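Local coordinates for protein putative NADPH:quinone reductase (Bacillus thuringiensis, PDB 3GMS) that is of unproven function but probably reduces quinones with NADPH, as in related medium-chain dehydrogenases/reductases, at residues Thr283-His286 and Leu287-Val291. Sequence-based numbering, arbitrary orientation.
Sequences TFRH and LIRLV
H286 has CG anti to its amide nitrogen (chi1 -170°), carrying the imidazole forward along the helix, where NE2 and CD2 each approach CD1 of L290 at 3.7 Å, obliquely to the ring. W133 of helix 127-139 meets both the H286 ring and the L290 side chain, joining the two helices. On another flank R289 turns back over the preceding turn in one of its two modelled conformers, which makes its side-chain contacts tentative: CG lies beside the backbone N, and a bend at chi2 (-49°) turns the guanidinium toward R285, whose chain runs alongside in the same direction. In this conformer NH2 of R289 reaches CD of R285 at 3.5 Å, a touch on the aliphatic stem; the guanidinium planes, 57° apart, rule out a flat stack, and the head of R285 forms a salt bridge with E282. The carbonyl oxygen of R285 lies over a face of the R289 guanidinium but accepts its hydrogen bond from the backbone N of R289. This i to i+4 pattern, repeated from L287 N to T283 O (3.1 Å) and from I288 N to F284 O (2.9 Å), identifies regular alpha-helix, part of helix 277-292, which follows the last strand, 262-265, of the six-stranded parallel Rossmann sheet in this medium-chain dehydrogenase/reductase fold. F284 and L287 make a looser apolar contact, CD2 to CD1 at 4.4 Å, while L130 of helix 127-139 packs on F284 and T283.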
loop_
_atom_site.group_PDB
_atom_site.type_symbol
_atom_site.label_atom_id
_atom_site.label_comp_id
_atom_site.label_asym_id
_atom_site.label_seq_id
_atom_site.Cartn_x
_atom_site.Cartn_y
_atom_site.Cartn_z
ATOM N N THR A 283 8.225 12.238 -6.516
ATOM C CA THR A 283 7.940 11.591 -5.230
ATOM C C THR A 283 8.544 10.179 -5.219
ATOM O O THR A 283 9.120 9.747 -4.207
ATOM C CB THR A 283 6.409 11.559 -4.947
ATOM O OG1 THR A 283 5.913 12.904 -4.967
ATOM C CG2 THR A 283 6.093 10.960 -3.587
ATOM N N PHE A 284 8.423 9.460 -6.332
ATOM C CA PHE A 284 9.071 8.139 -6.410
ATOM C C PHE A 284 10.588 8.274 -6.338
ATOM O O PHE A 284 11.256 7.459 -5.696
ATOM C CB PHE A 284 8.667 7.370 -7.654
ATOM C CG PHE A 284 7.446 6.531 -7.454
ATOM C CD1 PHE A 284 6.214 7.025 -7.772
ATOM C CD2 PHE A 284 7.553 5.259 -6.870
ATOM C CE1 PHE A 284 5.050 6.226 -7.566
ATOM C CE2 PHE A 284 6.423 4.449 -6.676
ATOM C CZ PHE A 284 5.167 4.953 -7.024
ATOM N N ARG A 285 11.140 9.322 -6.952
ATOM C CA ARG A 285 12.608 9.474 -6.896
ATOM C C ARG A 285 13.064 9.614 -5.477
ATOM O O ARG A 285 14.127 9.119 -5.110
ATOM C CB ARG A 285 13.088 10.644 -7.776
ATOM C CG ARG A 285 13.267 10.215 -9.201
ATOM C CD ARG A 285 14.018 11.275 -10.043
ATOM N NE ARG A 285 13.089 12.334 -10.399
ATOM C CZ ARG A 285 12.209 12.258 -11.403
ATOM N NH1 ARG A 285 12.148 11.183 -12.192
ATOM N NH2 ARG A 285 11.395 13.270 -11.630
ATOM N N HIS A 286 12.222 10.251 -4.669
ATOM C CA HIS A 286 12.483 10.426 -3.283
ATOM C C HIS A 286 12.439 9.161 -2.449
ATOM O O HIS A 286 13.338 8.931 -1.618
ATOM C CB HIS A 286 11.581 11.495 -2.639
ATOM C CG HIS A 286 12.032 11.841 -1.261
ATOM N ND1 HIS A 286 13.225 12.491 -1.014
ATOM C CD2 HIS A 286 11.531 11.510 -0.047
ATOM C CE1 HIS A 286 13.399 12.613 0.288
ATOM N NE2 HIS A 286 12.388 12.024 0.898
ATOM N N LEU A 287 11.403 8.355 -2.657
ATOM C CA LEU A 287 11.299 7.067 -1.956
ATOM C C LEU A 287 12.486 6.184 -2.341
ATOM O O LEU A 287 13.069 5.551 -1.474
ATOM C CB LEU A 287 9.994 6.353 -2.339
ATOM C CG LEU A 287 8.684 7.026 -1.912
ATOM C CD1 LEU A 287 7.527 6.316 -2.644
ATOM C CD2 LEU A 287 8.508 6.893 -0.448
ATOM N N ILE A 288 12.849 6.197 -3.630
ATOM C CA ILE A 288 13.971 5.381 -4.116
ATOM C C ILE A 288 15.269 5.800 -3.386
ATOM O O ILE A 288 16.018 4.936 -2.933
ATOM C CB ILE A 288 14.095 5.476 -5.637
ATOM C CG1 ILE A 288 12.955 4.657 -6.304
ATOM C CG2 ILE A 288 15.504 5.053 -6.116
ATOM C CD1 ILE A 288 12.823 4.941 -7.812
ATOM N N ARG A 289 15.519 7.108 -3.257
ATOM C CA ARG A 289 16.674 7.578 -2.470
ATOM C C ARG A 289 16.642 7.077 -1.029
ATOM O O ARG A 289 17.674 6.651 -0.510
ATOM C CB ARG A 289 16.802 9.108 -2.454
ATOM C CG ARG A 289 16.787 9.758 -3.799
ATOM C CD ARG A 289 17.712 9.132 -4.798
ATOM N NE ARG A 289 17.629 9.928 -6.022
ATOM C CZ ARG A 289 16.813 9.677 -7.038
ATOM N NH1 ARG A 289 16.039 8.594 -7.042
ATOM N NH2 ARG A 289 16.814 10.502 -8.083
ATOM N N LEU A 290 15.460 7.107 -0.394
ATOM C CA LEU A 290 15.297 6.643 0.993
ATOM C C LEU A 290 15.621 5.143 1.138
ATOM O O LEU A 290 16.264 4.721 2.116
ATOM C CB LEU A 290 13.892 6.917 1.531
ATOM C CG LEU A 290 13.546 8.391 1.812
ATOM C CD1 LEU A 290 12.078 8.548 2.178
ATOM C CD2 LEU A 290 14.487 8.999 2.879
ATOM N N VAL A 291 15.208 4.367 0.150
ATOM C CA VAL A 291 15.557 2.944 0.118
ATOM C C VAL A 291 17.058 2.753 -0.128
ATOM O O VAL A 291 17.705 1.980 0.579
ATOM C CB VAL A 291 14.727 2.170 -0.919
ATOM C CG1 VAL A 291 15.168 0.666 -0.979
ATOM C CG2 VAL A 291 13.251 2.238 -0.548
#